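Local coordinates for glucan-binding protein C, GbpC (Streptococcus mutans UA159, PDB 5UQZ), which is a cell-wall-anchored protein that probably binds glucan and mediates both sucrose-dependent and sucrose-independent adherence, at residues S224-T229 / D266-A271; A274-D279 / A298-G303; H235-N240 / F314-N319. All blocks are in the same frame, centred on the assembly; numbering follows the deposited sequence.

Interaction 1 of 3, residues S224-T229 / D266-A271. With CA (calcium ion), chain B.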
ATOM      1  N   SER A 224       2.399   0.032  -2.792  1.00  8.87           N
ATOM      2  CA  SER A 224       1.024   0.462  -2.977  1.00  8.38           C
ATOM      3  C   SER A 224       0.937   1.964  -3.314  1.00  8.84           C
ATOM      4  O   SER A 224       0.109   2.707  -2.800  1.00  8.86           O
ATOM      5  CB  SER A 224       0.191   0.113  -1.747  1.00 10.14           C
ATOM      6  OG  SER A 224      -1.185   0.363  -1.951  1.00 11.14           O
ATOM      7  N   LEU A 225       1.759   2.401  -4.285  1.00  8.13           N
ATOM      8  CA  LEU A 225       1.693   3.790  -4.753  1.00  8.02           C
ATOM      9  C   LEU A 225       0.789   3.821  -5.980  1.00  8.32           C
ATOM     10  O   LEU A 225       1.246   3.875  -7.139  1.00  8.75           O
ATOM     11  CB  LEU A 225       3.078   4.358  -5.009  1.00  9.05           C
ATOM     12  CG  LEU A 225       3.979   4.431  -3.754  1.00  9.45           C
ATOM     13  CD1 LEU A 225       5.331   4.987  -4.125  1.00 11.95           C
ATOM     14  CD2 LEU A 225       3.362   5.228  -2.622  1.00 12.31           C
ATOM     15  N   ASN A 226      -0.510   3.843  -5.716  1.00  8.61           N
ATOM     16  CA  ASN A 226      -1.481   3.756  -6.804  1.00  8.73           C
ATOM     17  C   ASN A 226      -1.553   5.040  -7.619  1.00  7.98           C
ATOM     18  O   ASN A 226      -1.512   6.130  -7.051  1.00  9.56           O
ATOM     19  CB  ASN A 226      -2.900   3.517  -6.240  1.00  9.94           C
ATOM     20  CG  ASN A 226      -2.975   2.314  -5.348  1.00  9.99           C
ATOM     21  OD1 ASN A 226      -2.428   2.343  -4.250  1.00 11.85           O
ATOM     22  ND2 ASN A 226      -3.591   1.235  -5.814  1.00 11.80           N
ATOM     23  N   HIS A 227      -1.726   4.871  -8.929  1.00  8.66           N
ATOM     24  CA  HIS A 227      -2.094   5.968  -9.802  1.00  9.33           C
ATOM     25  C   HIS A 227      -3.242   5.439 -10.652  1.00  9.89           C
ATOM     26  O   HIS A 227      -3.059   4.530 -11.475  1.00 10.85           O
ATOM     27  CB  HIS A 227      -0.903   6.359 -10.683  1.00  8.97           C
ATOM     28  CG  HIS A 227      -1.181   7.522 -11.600  1.00 10.18           C
ATOM     29  ND1 HIS A 227      -0.185   8.154 -12.317  1.00 12.01           N
ATOM     30  CD2 HIS A 227      -2.337   8.174 -11.902  1.00 11.46           C
ATOM     31  CE1 HIS A 227      -0.711   9.149 -13.008  1.00 13.38           C
ATOM     32  NE2 HIS A 227      -2.013   9.176 -12.781  1.00 12.53           N
ATOM     33  N   TRP A 228      -4.432   5.963 -10.445  1.00 10.90           N
ATOM     34  CA  TRP A 228      -5.568   5.608 -11.281  1.00 13.87           C
ATOM     35  C   TRP A 228      -6.145   6.854 -11.935  1.00 15.14           C
ATOM     36  O   TRP A 228      -6.128   7.935 -11.335  1.00 14.04           O
ATOM     37  CB  TRP A 228      -6.646   4.813 -10.528  1.00 16.31           C
ATOM     38  CG  TRP A 228      -7.252   5.361  -9.219  1.00 14.62           C
ATOM     39  CD1 TRP A 228      -6.946   4.954  -7.932  1.00 16.38           C
ATOM     40  CD2 TRP A 228      -8.283   6.353  -9.083  1.00 14.03           C
ATOM     41  NE1 TRP A 228      -7.748   5.626  -7.023  1.00 16.17           N
ATOM     42  CE2 TRP A 228      -8.567   6.485  -7.702  1.00 15.88           C
ATOM     43  CE3 TRP A 228      -8.995   7.143  -9.996  1.00 16.46           C
ATOM     44  CZ2 TRP A 228      -9.526   7.377  -7.216  1.00 15.36           C
ATOM     45  CZ3 TRP A 228      -9.952   8.032  -9.502  1.00 17.18           C
ATOM     46  CH2 TRP A 228     -10.198   8.139  -8.139  1.00 17.80           C
ATOM     47  N   THR A 229      -6.603   6.698 -13.176  1.00 16.80           N
ATOM     48  CA  THR A 229      -7.166   7.806 -13.932  1.00 19.97           C
ATOM     49  C   THR A 229      -8.523   7.370 -14.455  1.00 23.34           C
ATOM     50  O   THR A 229      -8.610   6.445 -15.280  1.00 28.62           O
ATOM     51  CB  THR A 229      -6.242   8.216 -15.084  1.00 21.53           C
ATOM     52  OG1 THR A 229      -4.923   8.494 -14.590  1.00 22.84           O
ATOM     53  CG2 THR A 229      -6.770   9.457 -15.750  1.00 26.19           C
ATOM     54  N   ASP A 266      -1.021   5.642 -15.232  1.00 12.90           N
ATOM     55  CA  ASP A 266      -1.961   4.776 -14.529  1.00 12.63           C
ATOM     56  C   ASP A 266      -1.342   3.397 -14.353  1.00 11.69           C
ATOM     57  O   ASP A 266      -0.806   2.828 -15.307  1.00 12.55           O
ATOM     58  CB  ASP A 266      -3.252   4.736 -15.350  1.00 15.27           C
ATOM     59  CG  ASP A 266      -4.379   3.873 -14.723  1.00 14.40           C
ATOM     60  OD1 ASP A 266      -4.158   2.671 -14.526  1.00 14.14           O
ATOM     61  OD2 ASP A 266      -5.517   4.355 -14.482  1.00 18.15           O
ATOM     62  N   ASN A 267      -1.380   2.884 -13.129  1.00 10.41           N
ATOM     63  CA  ASN A 267      -0.907   1.533 -12.850  1.00  9.84           C
ATOM     64  C   ASN A 267      -2.012   0.680 -12.257  1.00 10.32           C
ATOM     65  O   ASN A 267      -1.746  -0.399 -11.721  1.00 11.52           O
ATOM     66  CB  ASN A 267       0.322   1.552 -11.941  1.00 10.32           C
ATOM     67  CG  ASN A 267       0.052   2.118 -10.560  1.00  9.05           C
ATOM     68  OD1 ASN A 267      -1.095   2.406 -10.214  1.00  9.37           O
ATOM     69  ND2 ASN A 267       1.108   2.279  -9.766  1.00  8.78           N
ATOM     70  N   GLN A 268      -3.270   1.136 -12.389  1.00 10.73           N
ATOM     71  CA  GLN A 268      -4.395   0.474 -11.735  1.00 10.58           C
ATOM     72  C   GLN A 268      -5.256  -0.368 -12.676  1.00 11.59           C
ATOM     73  O   GLN A 268      -5.812  -1.387 -12.234  1.00 11.79           O
ATOM     74  CB  GLN A 268      -5.316   1.542 -11.116  1.00 12.17           C
ATOM     75  CG  GLN A 268      -6.341   0.975 -10.136  1.00 13.03           C
ATOM     76  CD  GLN A 268      -5.733   0.659  -8.769  1.00 12.06           C
ATOM     77  OE1 GLN A 268      -4.778   1.298  -8.343  1.00 15.55           O
ATOM     78  NE2 GLN A 268      -6.277  -0.331  -8.085  1.00 12.73           N
ATOM     79  N   TYR A 269      -5.413   0.045 -13.940  1.00 11.41           N
ATOM     80  CA  TYR A 269      -6.312  -0.638 -14.873  1.00 12.07           C
ATOM     81  C   TYR A 269      -5.580  -0.976 -16.150  1.00 12.92           C
ATOM     82  O   TYR A 269      -5.019  -0.090 -16.805  1.00 12.45           O
ATOM     83  CB  TYR A 269      -7.507   0.306 -15.219  1.00 14.05           C
ATOM     84  CG  TYR A 269      -8.397   0.511 -14.002  1.00 13.38           C
ATOM     85  CD1 TYR A 269      -9.230  -0.510 -13.547  1.00 14.35           C
ATOM     86  CD2 TYR A 269      -8.361   1.709 -13.280  1.00 14.86           C
ATOM     87  CE1 TYR A 269      -9.979  -0.365 -12.380  1.00 14.87           C
ATOM     88  CE2 TYR A 269      -9.130   1.869 -12.120  1.00 15.41           C
ATOM     89  CZ  TYR A 269      -9.914   0.828 -11.677  1.00 15.77           C
ATOM     90  OH  TYR A 269     -10.661   0.965 -10.531  1.00 18.24           O
ATOM     91  N   LYS A 270      -5.639  -2.253 -16.529  1.00 13.31           N
ATOM     92  CA  LYS A 270      -5.150  -2.641 -17.848  1.00 13.80           C
ATOM     93  C   LYS A 270      -5.828  -1.822 -18.940  1.00 15.04           C
ATOM     94  O   LYS A 270      -5.212  -1.523 -19.965  1.00 15.19           O
ATOM     95  CB  LYS A 270      -5.390  -4.133 -18.071  1.00 15.08           C
ATOM     96  CG  LYS A 270      -4.547  -5.007 -17.154  1.00 15.47           C
ATOM     97  CD  LYS A 270      -4.765  -6.463 -17.571  1.00 20.15           C
ATOM     98  CE  LYS A 270      -4.057  -7.438 -16.709  1.00 20.76           C
ATOM     99  NZ  LYS A 270      -4.313  -8.802 -17.347  1.00 21.79           N
ATOM    100  N   ALA A 271      -7.103  -1.463 -18.757  1.00 14.56           N
ATOM    101  CA  ALA A 271      -7.806  -0.671 -19.767  1.00 15.67           C
ATOM    102  C   ALA A 271      -7.156   0.684 -19.976  1.00 15.88           C
ATOM    103  O   ALA A 271      -7.361   1.321 -21.019  1.00 18.46           O
ATOM    104  CB  ALA A 271      -9.268  -0.463 -19.356  1.00 16.85           C
TER
HETATM  105 CA    CA B 501      -2.095   2.645  -1.953  1.00  9.73          CA
HETATM  106  O   HOH W   1      -3.909   0.986  -1.869  1.00 13.69           O
HETATM  107  O   HOH W   2      -4.440   3.618  -2.306  1.00 24.68           O
HETATM  108  O   HOH W   3      -3.555   2.726   0.045  1.00 23.40           O
HETATM  109  O   HOH W   4      -0.694   3.208  -0.118  1.00 13.92           O
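Asn226 faces two ways in this loop-to-strand contact of the beta-supersandwich: OD1 binds the calcium ion at 2.3 Å, while ND2 gives Gln268 OE1 an almost perfectly straight hydrogen bond of 2.8 Å. The two amides are nearly coplanar, 22° apart, and ND2 arrives on a lone pair of OE1, so the metal and Gln268 together fix which way round the amide lies. Ser224 adds both O and OG to the ion, four waters bind it as well, and Glu237 from the adjoining strand completes the shell. Next in the loop, the side-chain amide of Asn267 takes the place of a strand neighbour, ND2 donating to Leu225 O at 3.1 Å and OD1 accepting from His227 N at 2.9 Å. The backbone N of Asn267 returns a bond to His227 O. One step further out, Asp266 OD1 accepts from Gln268 N, an Asx turn, and from Tyr269 N, which makes it an Asx motif. With CG anti to its own backbone N (chi1 -179°), Asp266 reaches over to the strand. There OD2 takes the N-H of Thr229 at 2.9 Å on its anti side, 29° out of the carboxylate plane.

Interaction 2 of 3, residues A274-D279 / A298-G303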
ATOM      1  N   ALA A 274      -2.143  -0.173 -17.795  1.00 13.24           N
ATOM      2  CA  ALA A 274      -1.367  -0.846 -16.757  1.00 12.83           C
ATOM      3  C   ALA A 274      -1.084  -2.289 -17.166  1.00 12.59           C
ATOM      4  O   ALA A 274      -1.832  -2.926 -17.917  1.00 14.43           O
ATOM      5  CB  ALA A 274      -2.171  -0.874 -15.465  1.00 13.77           C
ATOM      6  N   THR A 275       0.009  -2.830 -16.623  1.00 12.18           N
ATOM      7  CA  THR A 275       0.365  -4.223 -16.919  1.00 13.52           C
ATOM      8  C   THR A 275      -0.500  -5.214 -16.166  1.00 11.71           C
ATOM      9  O   THR A 275      -0.775  -6.314 -16.676  1.00 13.64           O
ATOM     10  CB  THR A 275       1.838  -4.440 -16.588  1.00 14.37           C
ATOM     11  OG1 THR A 275       2.613  -3.478 -17.312  1.00 15.58           O
ATOM     12  CG2 THR A 275       2.295  -5.879 -16.889  1.00 16.15           C
ATOM     13  N   PHE A 276      -0.908  -4.853 -14.965  1.00 12.11           N
ATOM     14  CA  PHE A 276      -1.730  -5.682 -14.104  1.00 12.20           C
ATOM     15  C   PHE A 276      -2.876  -4.825 -13.605  1.00 11.38           C
ATOM     16  O   PHE A 276      -2.690  -3.625 -13.373  1.00 13.34           O
ATOM     17  CB  PHE A 276      -0.926  -6.185 -12.887  1.00 13.71           C
ATOM     18  CG  PHE A 276       0.343  -6.883 -13.264  1.00 12.14           C
ATOM     19  CD1 PHE A 276       0.356  -8.217 -13.672  1.00 13.03           C
ATOM     20  CD2 PHE A 276       1.549  -6.230 -13.182  1.00 12.61           C
ATOM     21  CE1 PHE A 276       1.573  -8.850 -14.018  1.00 13.61           C
ATOM     22  CE2 PHE A 276       2.748  -6.847 -13.532  1.00 13.77           C
ATOM     23  CZ  PHE A 276       2.774  -8.159 -13.938  1.00 12.80           C
ATOM     24  N   ASN A 277      -4.040  -5.432 -13.369  1.00 11.96           N
ATOM     25  CA  ASN A 277      -5.099  -4.717 -12.659  1.00 12.77           C
ATOM     26  C   ASN A 277      -4.792  -4.687 -11.172  1.00 11.59           C
ATOM     27  O   ASN A 277      -4.366  -5.688 -10.591  1.00 12.45           O
ATOM     28  CB  ASN A 277      -6.436  -5.415 -12.874  1.00 13.71           C
ATOM     29  CG  ASN A 277      -6.967  -5.198 -14.274  1.00 14.98           C
ATOM     30  OD1 ASN A 277      -6.973  -4.066 -14.779  1.00 15.49           O
ATOM     31  ND2 ASN A 277      -7.430  -6.270 -14.911  1.00 16.51           N
ATOM     32  N   GLY A 278      -5.053  -3.544 -10.548  1.00 11.81           N
ATOM     33  CA  GLY A 278      -4.854  -3.389  -9.133  1.00 11.74           C
ATOM     34  C   GLY A 278      -6.000  -3.865  -8.272  1.00 11.78           C
ATOM     35  O   GLY A 278      -5.766  -4.241  -7.115  1.00 13.81           O
ATOM     36  N   ASP A 279      -7.232  -3.795  -8.796  1.00 13.63           N
ATOM     37  CA  ASP A 279      -8.447  -3.999  -8.009  1.00 14.98           C
ATOM     38  C   ASP A 279      -8.725  -5.481  -7.841  1.00 19.06           C
ATOM     39  O   ASP A 279      -8.264  -6.328  -8.626  1.00 21.02           O
ATOM     40  CB  ASP A 279      -9.721  -3.470  -8.687  1.00 16.66           C
ATOM     41  CG  ASP A 279      -9.790  -1.960  -8.812  1.00 16.86           C
ATOM     42  OD1 ASP A 279      -8.957  -1.238  -8.245  1.00 17.39           O
ATOM     43  OD2 ASP A 279     -10.770  -1.485  -9.489  1.00 19.63           O
ATOM     44  N   ALA A 298       2.577  -7.513  -6.246  1.00 10.21           N
ATOM     45  CA  ALA A 298       2.606  -6.260  -5.487  1.00 10.05           C
ATOM     46  C   ALA A 298       3.783  -5.365  -5.896  1.00 10.20           C
ATOM     47  O   ALA A 298       3.675  -4.133  -5.832  1.00  9.99           O
ATOM     48  CB  ALA A 298       2.635  -6.559  -4.001  1.00 12.65           C
ATOM     49  N   TYR A 299       4.903  -5.950  -6.329  1.00  9.42           N
ATOM     50  CA  TYR A 299       6.069  -5.167  -6.727  1.00  9.18           C
ATOM     51  C   TYR A 299       5.716  -4.139  -7.784  1.00  8.38           C
ATOM     52  O   TYR A 299       6.371  -3.098  -7.888  1.00  9.10           O
ATOM     53  CB  TYR A 299       7.205  -6.089  -7.250  1.00  9.96           C
ATOM     54  CG  TYR A 299       6.955  -6.575  -8.658  1.00 10.25           C
ATOM     55  CD1 TYR A 299       6.189  -7.717  -8.921  1.00 10.58           C
ATOM     56  CD2 TYR A 299       7.420  -5.840  -9.747  1.00  9.45           C
ATOM     57  CE1 TYR A 299       5.911  -8.140 -10.215  1.00 11.88           C
ATOM     58  CE2 TYR A 299       7.143  -6.239 -11.044  1.00 10.77           C
ATOM     59  CZ  TYR A 299       6.379  -7.395 -11.270  1.00 10.93           C
ATOM     60  OH  TYR A 299       6.075  -7.823 -12.519  1.00 12.63           O
ATOM     61  N   TYR A 300       4.673  -4.416  -8.579  1.00  8.93           N
ATOM     62  CA  TYR A 300       4.395  -3.549  -9.705  1.00  9.16           C
ATOM     63  C   TYR A 300       4.025  -2.143  -9.261  1.00  8.66           C
ATOM     64  O   TYR A 300       4.214  -1.192 -10.032  1.00  8.78           O
ATOM     65  CB  TYR A 300       3.275  -4.160 -10.537  1.00 10.33           C
ATOM     66  CG  TYR A 300       2.815  -3.329 -11.685  1.00  9.58           C
ATOM     67  CD1 TYR A 300       3.654  -3.065 -12.791  1.00  9.92           C
ATOM     68  CD2 TYR A 300       1.517  -2.827 -11.713  1.00 11.05           C
ATOM     69  CE1 TYR A 300       3.215  -2.271 -13.840  1.00 11.38           C
ATOM     70  CE2 TYR A 300       1.065  -2.071 -12.781  1.00 10.82           C
ATOM     71  CZ  TYR A 300       1.909  -1.798 -13.836  1.00 10.56           C
ATOM     72  OH  TYR A 300       1.453  -1.022 -14.897  1.00 13.70           O
ATOM     73  N   GLY A 301       3.449  -1.999  -8.071  1.00  8.74           N
ATOM     74  CA  GLY A 301       3.067  -0.695  -7.574  1.00  9.37           C
ATOM     75  C   GLY A 301       3.993  -0.175  -6.491  1.00  8.26           C
ATOM     76  O   GLY A 301       3.599   0.744  -5.761  1.00  9.56           O
ATOM     77  N   ALA A 302       5.212  -0.696  -6.397  1.00  8.38           N
ATOM     78  CA  ALA A 302       6.027  -0.441  -5.218  1.00  8.65           C
ATOM     79  C   ALA A 302       7.348   0.255  -5.526  1.00  8.71           C
ATOM     80  O   ALA A 302       7.964   0.057  -6.580  1.00  8.97           O
ATOM     81  CB  ALA A 302       6.386  -1.749  -4.540  1.00 10.03           C
ATOM     82  N   GLY A 303       7.799   1.042  -4.552  1.00  9.15           N
ATOM     83  CA  GLY A 303       9.169   1.494  -4.452  1.00 10.52           C
ATOM     84  C   GLY A 303       9.748   1.026  -3.137  1.00  8.75           C
ATOM     85  O   GLY A 303       9.115   0.300  -2.366  1.00  8.94           O
TER
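The phenolic oxygen of Tyr300 accepts the backbone N-H of Thr275, N to OH 2.9 Å and nearly straight at 170°. Around the same oxygen gather Ala274, whose CA lies 3.4 Å from OH and whose CB sits at the edge of the ring, and Thr275, whose OG1 and CB both lie near CE1. Tyr300 reaches across to segment 274-279 because its CG stands anti to the backbone N (chi1 176°), which carries the ring outward from the end of a 3-10 segment at 298-300. Phe276 then meets this ring in a T-shaped pair: the edge of the phenylalanine, led by CD2, points into the tyrosine face, with centroids 5.1 Å apart and planes at 77°. CD2 comes down near the rim of the face, 3.5 Å from Tyr300 CG. The far end of the same phenylalanine ring reaches the hydroxyl of Tyr299, CZ to OH 3.6 Å, the two side chains crossing at about a right angle. The N-H of Phe276 is buried with no hydrogen-bond partner, whereas that of Thr275 is satisfied by the phenol. Trp284 makes a further edge-to-face pair with Tyr300, and helix 3-51 packs on Thr275, Phe276 and Tyr299. The arrangement is an aromatic cluster, bringing together two parts of the long loop between strands 260-263 and 303-306 beside the N-terminal helix.

Interaction 3 of 3, residues H235-N240 / F314-N319. With CA (calcium ion), chain B.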
ATOM      1  N   HIS A 235      -5.876  10.234  -9.660  1.00 10.28           N
ATOM      2  CA  HIS A 235      -5.462  10.001  -8.280  1.00  9.63           C
ATOM      3  C   HIS A 235      -4.045   9.435  -8.278  1.00  8.55           C
ATOM      4  O   HIS A 235      -3.814   8.374  -8.875  1.00 10.16           O
ATOM      5  CB  HIS A 235      -6.408   8.942  -7.738  1.00 10.32           C
ATOM      6  CG  HIS A 235      -6.079   8.467  -6.350  1.00 10.52           C
ATOM      7  ND1 HIS A 235      -6.835   8.816  -5.252  1.00 10.78           N
ATOM      8  CD2 HIS A 235      -5.114   7.628  -5.887  1.00 11.34           C
ATOM      9  CE1 HIS A 235      -6.379   8.180  -4.182  1.00 11.20           C
ATOM     10  NE2 HIS A 235      -5.319   7.456  -4.536  1.00 10.92           N
ATOM     11  N   VAL A 236      -3.113  10.132  -7.632  1.00  9.18           N
ATOM     12  CA  VAL A 236      -1.717   9.710  -7.628  1.00  9.07           C
ATOM     13  C   VAL A 236      -1.204   9.744  -6.195  1.00  8.56           C
ATOM     14  O   VAL A 236      -1.399  10.734  -5.470  1.00  9.72           O
ATOM     15  CB  VAL A 236      -0.838  10.613  -8.531  1.00 10.32           C
ATOM     16  CG1 VAL A 236       0.572  10.023  -8.658  1.00 11.54           C
ATOM     17  CG2 VAL A 236      -1.409  10.879  -9.897  1.00 13.99           C
ATOM     18  N   GLU A 237      -0.528   8.662  -5.797  1.00  7.87           N
ATOM     19  CA  GLU A 237       0.137   8.548  -4.498  1.00  7.48           C
ATOM     20  C   GLU A 237       1.634   8.689  -4.722  1.00  7.70           C
ATOM     21  O   GLU A 237       2.202   8.029  -5.602  1.00  8.34           O
ATOM     22  CB  GLU A 237      -0.249   7.214  -3.859  1.00  8.49           C
ATOM     23  CG  GLU A 237      -1.760   7.172  -3.645  1.00  9.11           C
ATOM     24  CD  GLU A 237      -2.368   5.882  -3.154  1.00  9.88           C
ATOM     25  OE1 GLU A 237      -1.665   4.946  -2.746  1.00  9.88           O
ATOM     26  OE2 GLU A 237      -3.640   5.847  -3.163  1.00 12.23           O
ATOM     27  N   LYS A 238       2.272   9.531  -3.917  1.00  8.01           N
ATOM     28  CA  LYS A 238       3.673   9.910  -4.112  1.00  8.22           C
ATOM     29  C   LYS A 238       4.410   9.930  -2.788  1.00  8.16           C
ATOM     30  O   LYS A 238       3.809  10.133  -1.737  1.00  8.66           O
ATOM     31  CB  LYS A 238       3.774  11.351  -4.702  1.00  9.70           C
ATOM     32  CG  LYS A 238       2.970  11.582  -5.982  1.00 10.40           C
ATOM     33  CD  LYS A 238       3.228  12.978  -6.529  1.00 12.40           C
ATOM     34  CE  LYS A 238       2.560  13.177  -7.865  1.00 13.92           C
ATOM     35  NZ  LYS A 238       2.672  14.585  -8.303  1.00 17.89           N
ATOM     36  N   VAL A 239       5.736   9.742  -2.870  1.00  8.14           N
ATOM     37  CA  VAL A 239       6.584   9.921  -1.692  1.00  7.47           C
ATOM     38  C   VAL A 239       7.754  10.828  -2.049  1.00  7.80           C
ATOM     39  O   VAL A 239       8.459  10.575  -3.035  1.00  9.38           O
ATOM     40  CB  VAL A 239       7.093   8.586  -1.129  1.00  8.85           C
ATOM     41  CG1 VAL A 239       7.870   8.846   0.189  1.00 12.78           C
ATOM     42  CG2 VAL A 239       5.943   7.652  -0.903  1.00 11.10           C
ATOM     43  N   ASN A 240       8.000  11.860  -1.241  1.00  8.26           N
ATOM     44  CA  ASN A 240       9.213  12.650  -1.311  1.00  8.25           C
ATOM     45  C   ASN A 240      10.151  12.079  -0.254  1.00  8.67           C
ATOM     46  O   ASN A 240       9.862  12.150   0.952  1.00  9.50           O
ATOM     47  CB  ASN A 240       8.911  14.120  -1.046  1.00 10.79           C
ATOM     48  CG  ASN A 240      10.138  14.987  -1.227  1.00 13.69           C
ATOM     49  OD1 ASN A 240      11.256  14.589  -0.881  1.00 14.58           O
ATOM     50  ND2 ASN A 240       9.950  16.187  -1.810  1.00 17.68           N
ATOM     51  N   PHE A 314       4.654  11.628   2.395  1.00  7.82           N
ATOM     52  CA  PHE A 314       3.795  11.000   1.404  1.00  7.76           C
ATOM     53  C   PHE A 314       2.640  11.924   1.074  1.00  8.52           C
ATOM     54  O   PHE A 314       2.205  12.732   1.919  1.00  8.60           O
ATOM     55  CB  PHE A 314       3.306   9.622   1.840  1.00  9.03           C
ATOM     56  CG  PHE A 314       2.335   9.587   3.016  1.00  8.77           C
ATOM     57  CD1 PHE A 314       0.962   9.780   2.784  1.00 11.00           C
ATOM     58  CD2 PHE A 314       2.772   9.284   4.283  1.00 10.00           C
ATOM     59  CE1 PHE A 314       0.060   9.707   3.833  1.00 12.27           C
ATOM     60  CE2 PHE A 314       1.844   9.206   5.343  1.00 10.99           C
ATOM     61  CZ  PHE A 314       0.487   9.403   5.119  1.00 10.82           C
ATOM     62  N   THR A 315       2.165  11.829  -0.169  1.00  8.37           N
ATOM     63  CA  THR A 315       1.027  12.627  -0.583  1.00  8.85           C
ATOM     64  C   THR A 315       0.060  11.801  -1.409  1.00  8.30           C
ATOM     65  O   THR A 315       0.441  10.828  -2.075  1.00  9.32           O
ATOM     66  CB  THR A 315       1.398  13.918  -1.377  1.00 10.30           C
ATOM     67  OG1 THR A 315       1.878  13.565  -2.669  1.00 11.50           O
ATOM     68  CG2 THR A 315       2.484  14.724  -0.678  1.00 12.29           C
ATOM     69  N   VAL A 316      -1.193  12.226  -1.402  1.00  7.71           N
ATOM     70  CA  VAL A 316      -2.220  11.643  -2.251  1.00  8.47           C
ATOM     71  C   VAL A 316      -3.154  12.754  -2.678  1.00  8.26           C
ATOM     72  O   VAL A 316      -3.587  13.575  -1.849  1.00  8.85           O
ATOM     73  CB  VAL A 316      -2.962  10.464  -1.562  1.00  8.83           C
ATOM     74  CG1 VAL A 316      -3.568  10.872  -0.212  1.00  9.69           C
ATOM     75  CG2 VAL A 316      -3.996   9.873  -2.483  1.00 10.00           C
ATOM     76  N   GLY A 317      -3.477  12.797  -3.967  1.00  8.51           N
ATOM     77  CA  GLY A 317      -4.374  13.831  -4.468  1.00  9.82           C
ATOM     78  C   GLY A 317      -4.790  13.500  -5.882  1.00  8.76           C
ATOM     79  O   GLY A 317      -4.352  12.515  -6.466  1.00  9.92           O
ATOM     80  N   GLY A 318      -5.664  14.347  -6.427  1.00  9.31           N
ATOM     81  CA  GLY A 318      -6.125  14.190  -7.800  1.00  9.98           C
ATOM     82  C   GLY A 318      -7.557  13.727  -7.958  1.00  9.17           C
ATOM     83  O   GLY A 318      -8.052  13.692  -9.091  1.00 10.13           O
ATOM     84  N   ASN A 319      -8.246  13.359  -6.873  1.00  9.60           N
ATOM     85  CA  ASN A 319      -9.648  12.978  -6.995  1.00  9.28           C
ATOM     86  C   ASN A 319     -10.481  14.175  -7.411  1.00 10.85           C
ATOM     87  O   ASN A 319     -10.163  15.328  -7.080  1.00 11.09           O
ATOM     88  CB  ASN A 319     -10.207  12.556  -5.628  1.00 10.45           C
ATOM     89  CG  ASN A 319      -9.754  11.176  -5.224  1.00 10.19           C
ATOM     90  OD1 ASN A 319      -8.720  10.674  -5.725  1.00 12.21           O
ATOM     91  ND2 ASN A 319     -10.410  10.575  -4.261  1.00 10.89           N
TER
HETATM   92 CA    CA B 501      -2.095   2.645  -1.953  1.00  9.73          CA
HETATM   93  O   HOH W   5      -0.021  13.091  -4.600  1.00 11.83           O
HETATM   94  O   HOH W   2      -4.440   3.618  -2.306  1.00 24.68           O
HETATM   95  O   HOH W   1      -3.909   0.986  -1.869  1.00 13.69           O
HETATM   96  O   HOH W   3      -3.555   2.726   0.045  1.00 23.40           O
HETATM   97  O   HOH W   4      -0.694   3.208  -0.118  1.00 13.92           O
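His235 has both ring nitrogens occupied as donors: ND1 gives its hydrogen to Asn319 OD1 across the strands at 2.7 Å, on a lone pair of the amide oxygen, and NE2 gives to Glu237 OE2, also at 2.7 Å. Both acceptors lie close to the imidazole plane, so its two nitrogens fix the rotation of the ring. OE2 receives the bond on its anti lone pair and also accepts from a calcium-bound water, leaving OE1 to bind the calcium ion at 2.5 Å. Asn319 is itself positioned by Leu323 O, which accepts from its ND2. Val316 CG2 packs obliquely against the histidine, 3.4 Å from CE1, and runs alongside the extended Glu237 chain. The backbones pair through Val236 with Gly317 and Lys238 with Thr315, each satisfying N-H and C=O both ways; Gly317 N to Val236 O is the longest of the four at 3.3 Å. A water also donates to Val236 O and bonds Thr315 OG1. Gly318, at a positive phi (108°) that suits glycine, sits opposite His235, CA to CA 4.3 Å. Strands 233-240 and 312-319 are thus antiparallel neighbours in the large sheet of the supersandwich, with a His-carboxylate pair whose glutamate is a calcium ligand.

In the fold
Interactions 1 and 3 share the calcium ion and the four waters bound to it: Ser224 and Asn226 come from one, Glu237 from the other. Their centres are 12 Å apart, and the antiparallel pairing of strands 227-230 and 233-240 joins them, Trp228 O accepting from His235 N at 2.9 Å and, just ahead of the first strand, Asn226 O from Glu237 N at 3.0 Å. Interaction 2 lies farther from the ion, the side chain of Tyr300 about 12 Å from it and the contact's nearest atoms about 7 Å from those of interaction 3. It reaches the site through interaction 1, whose centre is 7 Å away: Asp279 probably accepts from Gln268 NE2 and bonds Tyr269 OH, and Gln268 in turn holds Asn226.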